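Local structure of urea carboxylase (Thermus thermophilus, 3OEP) at residues 256-266 and 375-384; 290-298 and 330-338. The protein is of unknown function: a KipI-KipA homologue with cyclophilin-like domains, it was incorrectly assigned as an allophanate hydrolase. One frame throughout, in Å; residues are numbered along the deposited sequence.

Interactions 1 and 2 illustrate how a helix and a distant loop can be built onto the same pair of strands; their centres lie about 8 Å apart. Strands 290-295 and 331-336, paired in interaction 2, form a floor against which helix 256-264 packs, while loop 375-384 closes over its side in interaction 1. Two probable hydrogen bonds join the contacts: Gln-383 NE2 to Gly-295 O at 2.9 Å and Tyr-296 OH to Arg-384 O at 2.5 Å. Ala-294 CB also packs 3.4 Å from Ser-257 O. Along the chain, interaction 2 is nested within the loop that interaction 1 closes. The sulfate at Arg-263 (interaction 1) and a glycerol at Val-290 (interaction 2) probably come from the crystallisation liquor.

Interaction 1: 256-266 and 375-384; sequences PSARLANRLVG and VRPGRAFPQR. With SO4 (sulfate ion), chain E.
Helix 256-264 runs beside the irregular segment 375-384, the CA atoms of Leu-264 and Arg-379 lying 6.1 Å apart. Leu-260, midway along the helix, packs against the loop through both methyls. CG lies anti to the backbone N (chi1 178°), and from there the methyls reach different neighbours: CD1 meets Phe-381 CB at 3.6 Å, and CD2 comes 3.9 Å from Gln-383 CG. Cutting Leu-260 back to an alanine would remove both methyls and is likely to open a gap between helix and loop beside Phe-381 and Gln-383. The amide of Gln-383 turns its NE2 to Gly-295 O, while a water bridges its OE1, weakly, to Ser-257 OG. Near the helix start, Pro-256 CB packs over one face of the Arg-384 guanidinium, a group in cation-pi contact with Trp-478. The extended Arg-263 chain meets the sulfate at the guanidinium edge, NE bonding to O1 and NH2 to O2, the latter bond 2.8 Å long and almost straight (174°); Ala-269 N also donates to the ion. At the other end, Leu-264 CD2 touches Arg-379 CB at 3.9 Å, and the bent Arg-379 chain brings NH1 to Arg-263 O at 2.7 Å in a weak, strongly angled bond (116°). Leu-264 O lies over a face of the same guanidinium and accepts a hydrogen bond from a water that also donates to Arg-376 O. Arg-263 O also belongs to the Schellman motif that ends the helix: Gly-266 N bonds back to it and Asn-267 N to Asn-262 O, with Gly-266, at positive phi, as the C-prime residue.

Interaction 2: 290-298 and 330-338; sequences VAAFAGYGF and VRGYLAVAG
Ala-294 and Tyr-333 form a hydrogen-bonded antiparallel pair, with Tyr-333 N reaching Ala-294 O at 2.8 Å and Ala-294 N returning the bond to Tyr-333 O. The same exchange joins Ala-292 and Ala-335, and Ala-337 N donates to Val-290 O almost straight on. The two strand segments approach to 4.6 Å, their N-to-C directions 160° apart and so nearly antiparallel, and CA-H...O contacts fill in between the amide bonds. Tyr-333 shows how a side chain follows such a ladder. Its CB lies 3.8 Å from Ala-294 O; chi1 of -65° puts CG beside the backbone N, and the ring then presents its CD1 edge to the partner strand. CD1 is 4.0 Å from that same carbonyl and 4.5 Å from Gly-295 CA, both near the ring plane. OH at the tip is hydrogen-bonded to Glu-275 OE2 and to Asp-254 N. The other face of the sheet carries Ala-291, Phe-293, Leu-334 and Val-336. There the edge of the Phe-293 ring approaches Tyr-333 O, with CD2 at 3.4 Å, and Leu-334 CD1 lies 4.1 Å from Ala-291 CB. At Gly-295 the strand leaves its regular path: a side chain there would run into Arg-331 O, which instead accepts a hydrogen bond from Tyr-296 N at 3.0 Å, from above its carbonyl plane. Strand 331-336 lies between 273-277 and 289-295, and the latter also pairs with 311-315. Helix 255-264 packs on the face of Ala-292, Tyr-333 and Ala-335, touching them through Leu-264, Ser-257 and Asn-262, whereas Phe-276 and Trp-315 meet Phe-293 and Leu-334 on the reverse.

Interaction 1: 256-266 and 375-384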
ATOM      1  N   PRO A 256       2.878  16.718   4.108  1.00 16.41           N
ATOM      2  CA  PRO A 256       3.002  18.073   4.658  1.00 16.88           C
ATOM      3  C   PRO A 256       1.692  18.873   4.627  1.00 15.70           C
ATOM      4  O   PRO A 256       1.406  19.637   5.559  1.00 15.74           O
ATOM      5  CB  PRO A 256       4.056  18.722   3.762  1.00 19.10           C
ATOM      6  CG  PRO A 256       4.886  17.583   3.281  1.00 20.00           C
ATOM      7  CD  PRO A 256       3.949  16.416   3.138  1.00 18.79           C
ATOM      8  N   SER A 257       0.902  18.695   3.574  1.00 15.04           N
ATOM      9  CA  SER A 257      -0.395  19.365   3.491  1.00 14.73           C
ATOM     10  C   SER A 257      -1.356  18.841   4.548  1.00 14.81           C
ATOM     11  O   SER A 257      -2.075  19.627   5.177  1.00 15.75           O
ATOM     12  CB  SER A 257      -0.996  19.232   2.094  1.00 15.87           C
ATOM     13  OG  SER A 257      -0.202  19.950   1.169  1.00 16.32           O
ATOM     14  N   ALA A 258      -1.366  17.522   4.752  1.00 13.21           N
ATOM     15  CA  ALA A 258      -2.209  16.922   5.787  1.00 13.29           C
ATOM     16  C   ALA A 258      -1.831  17.446   7.170  1.00 14.38           C
ATOM     17  O   ALA A 258      -2.693  17.818   7.977  1.00 13.52           O
ATOM     18  CB  ALA A 258      -2.102  15.397   5.757  1.00 11.48           C
ATOM     19  N   ARG A 259      -0.533  17.462   7.451  1.00 14.97           N
ATOM     20  CA  ARG A 259      -0.044  17.948   8.732  1.00 16.62           C
ATOM     21  C   ARG A 259      -0.407  19.417   8.957  1.00 17.19           C
ATOM     22  O   ARG A 259      -0.773  19.795  10.069  1.00 16.67           O
ATOM     23  CB  ARG A 259       1.467  17.728   8.849  1.00 18.51           C
ATOM     24  CG  ARG A 259       1.839  16.256   9.012  1.00 21.85           C
ATOM     25  CD  ARG A 259       3.255  16.084   9.548  1.00 29.60           C
ATOM     26  NE  ARG A 259       4.269  16.301   8.519  1.00 35.36           N
ATOM     27  CZ  ARG A 259       4.680  15.381   7.645  1.00 39.37           C
ATOM     28  NH1 ARG A 259       4.162  14.155   7.647  1.00 43.52           N
ATOM     29  NH2 ARG A 259       5.616  15.693   6.754  1.00 41.02           N
ATOM     30  N   LEU A 260      -0.316  20.231   7.902  1.00 16.23           N
ATOM     31  CA  LEU A 260      -0.671  21.650   7.982  1.00 17.20           C
ATOM     32  C   LEU A 260      -2.149  21.842   8.332  1.00 14.92           C
ATOM     33  O   LEU A 260      -2.487  22.654   9.201  1.00 17.63           O
ATOM     34  CB  LEU A 260      -0.343  22.376   6.671  1.00 16.31           C
ATOM     35  CG  LEU A 260      -0.707  23.869   6.618  1.00 21.96           C
ATOM     36  CD1 LEU A 260      -0.096  24.609   7.791  1.00 27.61           C
ATOM     37  CD2 LEU A 260      -0.275  24.496   5.303  1.00 25.80           C
ATOM     38  N   ALA A 261      -3.023  21.112   7.644  1.00 14.44           N
ATOM     39  CA  ALA A 261      -4.458  21.164   7.927  1.00 14.65           C
ATOM     40  C   ALA A 261      -4.753  20.850   9.395  1.00 14.51           C
ATOM     41  O   ALA A 261      -5.483  21.583  10.057  1.00 14.70           O
ATOM     42  CB  ALA A 261      -5.224  20.211   7.006  1.00 12.94           C
ATOM     43  N   ASN A 262      -4.164  19.773   9.908  1.00 14.16           N
ATOM     44  CA  ASN A 262      -4.355  19.402  11.310  1.00 14.47           C
ATOM     45  C   ASN A 262      -3.826  20.442  12.282  1.00 15.51           C
ATOM     46  O   ASN A 262      -4.477  20.759  13.274  1.00 16.31           O
ATOM     47  CB  ASN A 262      -3.718  18.043  11.611  1.00 13.17           C
ATOM     48  CG  ASN A 262      -4.682  16.892  11.393  1.00 14.59           C
ATOM     49  OD1 ASN A 262      -5.887  17.030  11.614  1.00 15.92           O
ATOM     50  ND2 ASN A 262      -4.157  15.746  10.963  1.00 14.01           N
ATOM     51  N   ARG A 263      -2.646  20.975  11.994  1.00 16.12           N
ATOM     52  CA  ARG A 263      -2.041  21.964  12.875  1.00 16.70           C
ATOM     53  C   ARG A 263      -2.840  23.270  12.927  1.00 16.89           C
ATOM     54  O   ARG A 263      -2.901  23.919  13.977  1.00 16.97           O
ATOM     55  CB  ARG A 263      -0.586  22.202  12.479  1.00 20.12           C
ATOM     56  CG  ARG A 263       0.308  21.049  12.933  1.00 25.26           C
ATOM     57  CD  ARG A 263       1.638  21.037  12.218  1.00 30.97           C
ATOM     58  NE  ARG A 263       2.498  19.950  12.692  1.00 34.38           N
ATOM     59  CZ  ARG A 263       3.539  19.453  12.022  1.00 36.35           C
ATOM     60  NH1 ARG A 263       3.871  19.925  10.822  1.00 37.53           N
ATOM     61  NH2 ARG A 263       4.250  18.463  12.553  1.00 38.24           N
ATOM     62  N   LEU A 264      -3.488  23.629  11.821  1.00 16.88           N
ATOM     63  CA  LEU A 264      -4.317  24.836  11.779  1.00 16.72           C
ATOM     64  C   LEU A 264      -5.509  24.785  12.736  1.00 17.89           C
ATOM     65  O   LEU A 264      -5.958  25.824  13.204  1.00 17.42           O
ATOM     66  CB  LEU A 264      -4.813  25.105  10.358  1.00 17.53           C
ATOM     67  CG  LEU A 264      -3.755  25.651   9.405  1.00 17.66           C
ATOM     68  CD1 LEU A 264      -4.202  25.464   7.953  1.00 21.63           C
ATOM     69  CD2 LEU A 264      -3.471  27.127   9.725  1.00 21.12           C
ATOM     70  N   VAL A 265      -6.009  23.586  13.020  1.00 16.21           N
ATOM     71  CA  VAL A 265      -7.124  23.420  13.954  1.00 17.27           C
ATOM     72  C   VAL A 265      -6.695  22.825  15.301  1.00 18.65           C
ATOM     73  O   VAL A 265      -7.524  22.312  16.057  1.00 19.11           O
ATOM     74  CB  VAL A 265      -8.254  22.588  13.335  1.00 16.68           C
ATOM     75  CG1 VAL A 265      -8.819  23.306  12.116  1.00 18.73           C
ATOM     76  CG2 VAL A 265      -7.776  21.167  12.972  1.00 13.52           C
ATOM     77  N   GLY A 266      -5.402  22.896  15.595  1.00 18.28           N
ATOM     78  CA  GLY A 266      -4.876  22.476  16.892  1.00 18.78           C
ATOM     79  C   GLY A 266      -4.767  20.978  17.126  1.00 19.62           C
ATOM     80  O   GLY A 266      -4.599  20.549  18.270  1.00 21.79           O
ATOM     81  N   VAL A 375     -11.024  25.407  19.085  1.00 18.63           N
ATOM     82  CA  VAL A 375     -10.014  26.417  18.788  1.00 20.13           C
ATOM     83  C   VAL A 375     -10.659  27.524  17.965  1.00 19.82           C
ATOM     84  O   VAL A 375     -11.684  27.298  17.315  1.00 18.07           O
ATOM     85  CB  VAL A 375      -8.830  25.824  18.003  1.00 22.22           C
ATOM     86  CG1 VAL A 375      -8.141  24.739  18.824  1.00 25.62           C
ATOM     87  CG2 VAL A 375      -9.288  25.281  16.656  1.00 20.60           C
ATOM     88  N   ARG A 376     -10.060  28.710  17.992  1.00 18.97           N
ATOM     89  CA  ARG A 376     -10.545  29.835  17.195  1.00 19.26           C
ATOM     90  C   ARG A 376     -10.322  29.589  15.707  1.00 19.90           C
ATOM     91  O   ARG A 376      -9.271  29.080  15.319  1.00 19.96           O
ATOM     92  CB  ARG A 376      -9.808  31.122  17.562  1.00 20.36           C
ATOM     93  CG  ARG A 376     -10.075  31.634  18.948  1.00 21.09           C
ATOM     94  CD  ARG A 376      -9.121  32.757  19.270  1.00 18.42           C
ATOM     95  NE  ARG A 376      -9.392  33.360  20.572  1.00 22.39           N
ATOM     96  CZ  ARG A 376      -9.051  32.824  21.742  1.00 23.26           C
ATOM     97  NH1 ARG A 376      -8.426  31.650  21.798  1.00 25.34           N
ATOM     98  NH2 ARG A 376      -9.353  33.459  22.862  1.00 21.80           N
ATOM     99  N   PRO A 377     -11.289  29.991  14.867  1.00 19.76           N
ATOM    100  CA  PRO A 377     -11.093  29.950  13.421  1.00 19.40           C
ATOM    101  C   PRO A 377     -10.210  31.098  12.940  1.00 22.17           C
ATOM    102  O   PRO A 377      -9.868  31.992  13.720  1.00 24.64           O
ATOM    103  CB  PRO A 377     -12.513  30.118  12.879  1.00 19.97           C
ATOM    104  CG  PRO A 377     -13.172  30.995  13.875  1.00 22.13           C
ATOM    105  CD  PRO A 377     -12.587  30.599  15.218  1.00 19.04           C
ATOM    106  N   GLY A 378      -9.845  31.064  11.663  1.00 22.41           N
ATOM    107  CA  GLY A 378      -9.131  32.164  11.029  1.00 23.40           C
ATOM    108  C   GLY A 378      -7.620  32.113  11.117  1.00 24.87           C
ATOM    109  O   GLY A 378      -6.962  33.126  10.876  1.00 26.95           O
ATOM    110  N   ARG A 379      -7.056  30.958  11.471  1.00 24.61           N
ATOM    111  CA  ARG A 379      -5.608  30.778  11.410  1.00 25.43           C
ATOM    112  C   ARG A 379      -5.210  30.589   9.956  1.00 24.86           C
ATOM    113  O   ARG A 379      -5.996  30.094   9.154  1.00 23.41           O
ATOM    114  CB  ARG A 379      -5.145  29.557  12.198  1.00 27.68           C
ATOM    115  CG  ARG A 379      -5.272  29.660  13.705  1.00 34.96           C
ATOM    116  CD  ARG A 379      -4.085  28.989  14.404  1.00 43.02           C
ATOM    117  NE  ARG A 379      -4.462  28.390  15.687  1.00 49.82           N
ATOM    118  CZ  ARG A 379      -4.383  27.093  15.997  1.00 52.33           C
ATOM    119  NH1 ARG A 379      -3.918  26.196  15.132  1.00 55.76           N
ATOM    120  NH2 ARG A 379      -4.765  26.685  17.203  1.00 54.40           N
ATOM    121  N   ALA A 380      -3.987  30.985   9.620  1.00 25.44           N
ATOM    122  CA  ALA A 380      -3.458  30.746   8.282  1.00 25.91           C
ATOM    123  C   ALA A 380      -1.952  30.559   8.342  1.00 27.57           C
ATOM    124  O   ALA A 380      -1.269  31.217   9.126  1.00 27.74           O
ATOM    125  CB  ALA A 380      -3.820  31.890   7.343  1.00 26.73           C
ATOM    126  N   PHE A 381      -1.450  29.648   7.512  1.00 26.94           N
ATOM    127  CA  PHE A 381      -0.013  29.406   7.377  1.00 27.92           C
ATOM    128  C   PHE A 381       0.294  29.308   5.885  1.00 26.44           C
ATOM    129  O   PHE A 381      -0.502  28.750   5.130  1.00 22.86           O
ATOM    130  CB  PHE A 381       0.378  28.116   8.099  1.00 29.28           C
ATOM    131  CG  PHE A 381       1.863  27.916   8.231  1.00 35.56           C
ATOM    132  CD1 PHE A 381       2.560  28.459   9.305  1.00 42.02           C
ATOM    133  CD2 PHE A 381       2.567  27.188   7.278  1.00 40.86           C
ATOM    134  CE1 PHE A 381       3.938  28.278   9.428  1.00 45.13           C
ATOM    135  CE2 PHE A 381       3.939  27.002   7.390  1.00 41.06           C
ATOM    136  CZ  PHE A 381       4.626  27.548   8.468  1.00 43.99           C
ATOM    137  N   PRO A 382       1.445  29.849   5.446  1.00 26.61           N
ATOM    138  CA  PRO A 382       1.722  29.818   4.015  1.00 26.81           C
ATOM    139  C   PRO A 382       2.007  28.405   3.520  1.00 25.89           C
ATOM    140  O   PRO A 382       2.698  27.641   4.193  1.00 27.43           O
ATOM    141  CB  PRO A 382       2.974  30.695   3.886  1.00 27.98           C
ATOM    142  CG  PRO A 382       3.655  30.542   5.208  1.00 30.37           C
ATOM    143  CD  PRO A 382       2.525  30.523   6.193  1.00 30.22           C
ATOM    144  N   GLN A 383       1.461  28.054   2.365  1.00 25.24           N
ATOM    145  CA  GLN A 383       1.814  26.794   1.729  1.00 24.72           C
ATOM    146  C   GLN A 383       2.964  27.027   0.778  1.00 28.02           C
ATOM    147  O   GLN A 383       3.023  28.060   0.110  1.00 30.92           O
ATOM    148  CB  GLN A 383       0.642  26.230   0.939  1.00 24.10           C
ATOM    149  CG  GLN A 383      -0.589  25.995   1.754  1.00 23.66           C
ATOM    150  CD  GLN A 383      -1.495  24.966   1.113  1.00 23.21           C
ATOM    151  OE1 GLN A 383      -1.969  24.051   1.778  1.00 23.76           O
ATOM    152  NE2 GLN A 383      -1.717  25.099  -0.191  1.00 20.71           N
ATOM    153  N   ARG A 384       3.866  26.057   0.702  1.00 31.23           N
ATOM    154  CA  ARG A 384       4.890  26.061  -0.331  1.00 33.20           C
ATOM    155  C   ARG A 384       4.201  26.063  -1.700  1.00 32.65           C
ATOM    156  O   ARG A 384       3.155  25.427  -1.871  1.00 29.09           O
ATOM    157  CB  ARG A 384       5.811  24.843  -0.183  1.00 33.97           C
ATOM    158  CG  ARG A 384       5.129  23.501  -0.377  1.00 37.02           C
ATOM    159  CD  ARG A 384       6.030  22.320  -0.003  1.00 41.88           C
ATOM    160  NE  ARG A 384       6.264  22.203   1.436  1.00 46.44           N
ATOM    161  CZ  ARG A 384       6.751  21.119   2.044  1.00 46.87           C
ATOM    162  NH1 ARG A 384       7.059  20.027   1.352  1.00 46.94           N
ATOM    163  NH2 ARG A 384       6.924  21.123   3.363  1.00 46.01           N
TER
HETATM  164  S   SO4 E 600       2.548  17.665  15.958  1.00 61.97           S
HETATM  165  O1  SO4 E 600       1.741  18.782  15.471  1.00 62.31           O
HETATM  166  O2  SO4 E 600       3.526  17.291  14.937  1.00 60.20           O
HETATM  167  O3  SO4 E 600       1.693  16.518  16.260  1.00 56.54           O
HETATM  168  O4  SO4 E 600       3.250  18.078  17.172  1.00 63.45           O
HETATM  169  O   HOH W   1       0.165  22.523   2.354  1.00 28.02           O
HETATM  170  O   HOH W   2      -8.205  27.289  13.559  1.00 17.17           O

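Interaction 2: 290-298 and 330-338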
ATOM      1  N   VAL A 290     -14.941  24.170  13.551  1.00 14.20           N
ATOM      2  CA  VAL A 290     -13.802  24.870  13.005  1.00 13.31           C
ATOM      3  C   VAL A 290     -13.024  23.839  12.208  1.00 12.80           C
ATOM      4  O   VAL A 290     -12.665  22.772  12.719  1.00 14.66           O
ATOM      5  CB  VAL A 290     -12.951  25.540  14.077  1.00 14.44           C
ATOM      6  CG1 VAL A 290     -11.671  26.117  13.470  1.00 16.06           C
ATOM      7  CG2 VAL A 290     -13.759  26.642  14.746  1.00 16.83           C
ATOM      8  N   ALA A 291     -12.836  24.140  10.931  1.00 13.73           N
ATOM      9  CA  ALA A 291     -12.190  23.233  10.002  1.00 12.82           C
ATOM     10  C   ALA A 291     -11.065  23.959   9.282  1.00 13.57           C
ATOM     11  O   ALA A 291     -10.991  25.187   9.306  1.00 14.31           O
ATOM     12  CB  ALA A 291     -13.224  22.693   8.993  1.00 11.87           C
ATOM     13  N   ALA A 292     -10.172  23.203   8.653  1.00 12.87           N
ATOM     14  CA  ALA A 292      -9.106  23.800   7.860  1.00 13.80           C
ATOM     15  C   ALA A 292      -8.916  23.022   6.575  1.00 13.37           C
ATOM     16  O   ALA A 292      -9.012  21.794   6.563  1.00 13.26           O
ATOM     17  CB  ALA A 292      -7.803  23.839   8.639  1.00 15.37           C
ATOM     18  N   PHE A 293      -8.646  23.765   5.507  1.00 13.08           N
ATOM     19  CA  PHE A 293      -8.429  23.226   4.186  1.00 13.62           C
ATOM     20  C   PHE A 293      -6.975  23.481   3.801  1.00 14.00           C
ATOM     21  O   PHE A 293      -6.464  24.588   3.974  1.00 13.75           O
ATOM     22  CB  PHE A 293      -9.391  23.891   3.197  1.00 14.23           C
ATOM     23  CG  PHE A 293      -9.096  23.581   1.762  1.00 17.03           C
ATOM     24  CD1 PHE A 293      -8.963  24.607   0.832  1.00 23.66           C
ATOM     25  CD2 PHE A 293      -8.933  22.270   1.339  1.00 18.37           C
ATOM     26  CE1 PHE A 293      -8.683  24.326  -0.494  1.00 23.87           C
ATOM     27  CE2 PHE A 293      -8.651  21.983   0.010  1.00 23.92           C
ATOM     28  CZ  PHE A 293      -8.522  23.016  -0.904  1.00 23.28           C
ATOM     29  N   ALA A 294      -6.292  22.437   3.336  1.00 14.17           N
ATOM     30  CA  ALA A 294      -4.908  22.556   2.891  1.00 14.98           C
ATOM     31  C   ALA A 294      -4.680  21.624   1.709  1.00 14.39           C
ATOM     32  O   ALA A 294      -5.532  20.794   1.391  1.00 15.47           O
ATOM     33  CB  ALA A 294      -3.935  22.243   4.028  1.00 14.99           C
ATOM     34  N   GLY A 295      -3.528  21.769   1.064  1.00 15.08           N
ATOM     35  CA  GLY A 295      -3.242  21.029  -0.159  1.00 15.50           C
ATOM     36  C   GLY A 295      -3.485  21.879  -1.385  1.00 15.79           C
ATOM     37  O   GLY A 295      -3.427  23.113  -1.323  1.00 16.89           O
ATOM     38  N   TYR A 296      -3.747  21.219  -2.508  1.00 17.24           N
ATOM     39  CA  TYR A 296      -3.780  21.884  -3.803  1.00 16.94           C
ATOM     40  C   TYR A 296      -4.892  21.329  -4.676  1.00 18.80           C
ATOM     41  O   TYR A 296      -5.504  20.323  -4.347  1.00 21.28           O
ATOM     42  CB  TYR A 296      -2.431  21.714  -4.517  1.00 17.88           C
ATOM     43  CG  TYR A 296      -1.255  22.139  -3.670  1.00 16.70           C
ATOM     44  CD1 TYR A 296      -0.771  23.439  -3.715  1.00 19.73           C
ATOM     45  CD2 TYR A 296      -0.633  21.237  -2.808  1.00 16.77           C
ATOM     46  CE1 TYR A 296       0.296  23.832  -2.923  1.00 17.83           C
ATOM     47  CE2 TYR A 296       0.429  21.619  -2.016  1.00 16.92           C
ATOM     48  CZ  TYR A 296       0.893  22.915  -2.078  1.00 19.22           C
ATOM     49  OH  TYR A 296       1.950  23.285  -1.286  1.00 18.51           O
ATOM     50  N   GLY A 297      -5.161  22.016  -5.783  1.00 19.64           N
ATOM     51  CA  GLY A 297      -6.120  21.533  -6.765  1.00 20.80           C
ATOM     52  C   GLY A 297      -7.539  22.038  -6.602  1.00 20.12           C
ATOM     53  O   GLY A 297      -8.382  21.773  -7.458  1.00 18.63           O
ATOM     54  N   PHE A 298      -7.811  22.766  -5.518  1.00 17.73           N
ATOM     55  CA  PHE A 298      -9.160  23.277  -5.238  1.00 17.32           C
ATOM     56  C   PHE A 298      -9.127  24.577  -4.453  1.00 17.44           C
ATOM     57  O   PHE A 298      -8.127  24.916  -3.830  1.00 17.82           O
ATOM     58  CB  PHE A 298      -9.964  22.304  -4.373  1.00 16.84           C
ATOM     59  CG  PHE A 298      -9.977  20.892  -4.865  1.00 16.88           C
ATOM     60  CD1 PHE A 298     -11.014  20.434  -5.662  1.00 18.09           C
ATOM     61  CD2 PHE A 298      -8.976  20.006  -4.488  1.00 17.90           C
ATOM     62  CE1 PHE A 298     -11.041  19.120  -6.103  1.00 20.96           C
ATOM     63  CE2 PHE A 298      -8.994  18.691  -4.925  1.00 19.89           C
ATOM     64  CZ  PHE A 298     -10.031  18.245  -5.731  1.00 22.91           C
ATOM     65  N   VAL A 330      -4.027  18.259  -7.375  1.00 18.79           N
ATOM     66  CA  VAL A 330      -5.199  17.418  -7.440  1.00 18.74           C
ATOM     67  C   VAL A 330      -5.702  16.959  -6.089  1.00 15.67           C
ATOM     68  O   VAL A 330      -6.787  16.413  -6.029  1.00 17.57           O
ATOM     69  CB  VAL A 330      -4.944  16.151  -8.279  1.00 20.96           C
ATOM     70  CG1 VAL A 330      -4.651  16.520  -9.717  1.00 27.45           C
ATOM     71  CG2 VAL A 330      -3.816  15.322  -7.679  1.00 22.24           C
ATOM     72  N   ARG A 331      -4.940  17.190  -5.017  1.00 14.67           N
ATOM     73  CA  ARG A 331      -5.212  16.531  -3.739  1.00 13.41           C
ATOM     74  C   ARG A 331      -5.352  17.527  -2.596  1.00 13.49           C
ATOM     75  O   ARG A 331      -4.434  18.283  -2.293  1.00 13.45           O
ATOM     76  CB  ARG A 331      -4.106  15.527  -3.438  1.00 15.19           C
ATOM     77  CG  ARG A 331      -4.411  14.527  -2.339  1.00 16.51           C
ATOM     78  CD  ARG A 331      -3.390  13.381  -2.364  1.00 18.72           C
ATOM     79  NE  ARG A 331      -3.312  12.795  -3.704  1.00 18.52           N
ATOM     80  CZ  ARG A 331      -4.048  11.785  -4.162  1.00 13.45           C
ATOM     81  NH1 ARG A 331      -4.896  11.134  -3.380  1.00 19.00           N
ATOM     82  NH2 ARG A 331      -3.893  11.392  -5.419  1.00 16.71           N
ATOM     83  N   GLY A 332      -6.519  17.504  -1.966  1.00 13.96           N
ATOM     84  CA  GLY A 332      -6.832  18.400  -0.859  1.00 13.96           C
ATOM     85  C   GLY A 332      -7.059  17.646   0.436  1.00 12.48           C
ATOM     86  O   GLY A 332      -7.309  16.428   0.430  1.00 11.60           O
ATOM     87  N   TYR A 333      -6.966  18.385   1.543  1.00 12.14           N
ATOM     88  CA  TYR A 333      -7.162  17.868   2.893  1.00 11.63           C
ATOM     89  C   TYR A 333      -8.113  18.753   3.681  1.00 12.28           C
ATOM     90  O   TYR A 333      -8.012  19.978   3.638  1.00 13.17           O
ATOM     91  CB  TYR A 333      -5.824  17.776   3.640  1.00 12.11           C
ATOM     92  CG  TYR A 333      -4.934  16.779   2.977  1.00 13.34           C
ATOM     93  CD1 TYR A 333      -4.087  17.159   1.946  1.00 13.84           C
ATOM     94  CD2 TYR A 333      -5.015  15.428   3.311  1.00 14.35           C
ATOM     95  CE1 TYR A 333      -3.307  16.223   1.286  1.00 13.49           C
ATOM     96  CE2 TYR A 333      -4.241  14.486   2.657  1.00 14.88           C
ATOM     97  CZ  TYR A 333      -3.391  14.884   1.652  1.00 16.36           C
ATOM     98  OH  TYR A 333      -2.633  13.939   0.999  1.00 15.89           O
ATOM     99  N   LEU A 334      -9.036  18.122   4.396  1.00 12.58           N
ATOM    100  CA  LEU A 334      -9.933  18.838   5.289  1.00 12.46           C
ATOM    101  C   LEU A 334      -9.781  18.258   6.683  1.00 12.40           C
ATOM    102  O   LEU A 334     -10.053  17.078   6.896  1.00 11.83           O
ATOM    103  CB  LEU A 334     -11.375  18.710   4.816  1.00 11.85           C
ATOM    104  CG  LEU A 334     -12.419  19.499   5.609  1.00 14.95           C
ATOM    105  CD1 LEU A 334     -12.244  20.991   5.376  1.00 14.09           C
ATOM    106  CD2 LEU A 334     -13.821  19.034   5.221  1.00 16.79           C
ATOM    107  N   ALA A 335      -9.337  19.094   7.619  1.00 11.53           N
ATOM    108  CA  ALA A 335      -9.221  18.726   9.028  1.00 10.61           C
ATOM    109  C   ALA A 335     -10.317  19.421   9.821  1.00 11.74           C
ATOM    110  O   ALA A 335     -10.808  20.478   9.422  1.00 13.33           O
ATOM    111  CB  ALA A 335      -7.858  19.118   9.561  1.00 10.29           C
ATOM    112  N   VAL A 336     -10.707  18.815  10.937  1.00 13.75           N
ATOM    113  CA  VAL A 336     -11.656  19.431  11.858  1.00 13.43           C
ATOM    114  C   VAL A 336     -11.068  19.432  13.257  1.00 13.60           C
ATOM    115  O   VAL A 336     -10.388  18.485  13.657  1.00 14.35           O
ATOM    116  CB  VAL A 336     -13.027  18.715  11.850  1.00 15.79           C
ATOM    117  CG1 VAL A 336     -13.659  18.810  10.456  1.00 17.45           C
ATOM    118  CG2 VAL A 336     -12.886  17.268  12.286  1.00 16.12           C
ATOM    119  N   ALA A 337     -11.326  20.507  13.997  1.00 14.50           N
ATOM    120  CA  ALA A 337     -10.816  20.646  15.352  1.00 14.46           C
ATOM    121  C   ALA A 337     -11.286  19.457  16.184  1.00 15.48           C
ATOM    122  O   ALA A 337     -12.494  19.200  16.276  1.00 15.94           O
ATOM    123  CB  ALA A 337     -11.296  21.948  15.966  1.00 14.69           C
ATOM    124  N   GLY A 338     -10.331  18.739  16.771  1.00 14.84           N
ATOM    125  CA  GLY A 338     -10.614  17.530  17.531  1.00 16.05           C
ATOM    126  C   GLY A 338     -10.318  16.241  16.778  1.00 16.99           C
ATOM    127  O   GLY A 338     -10.136  15.193  17.400  1.00 18.16           O
TER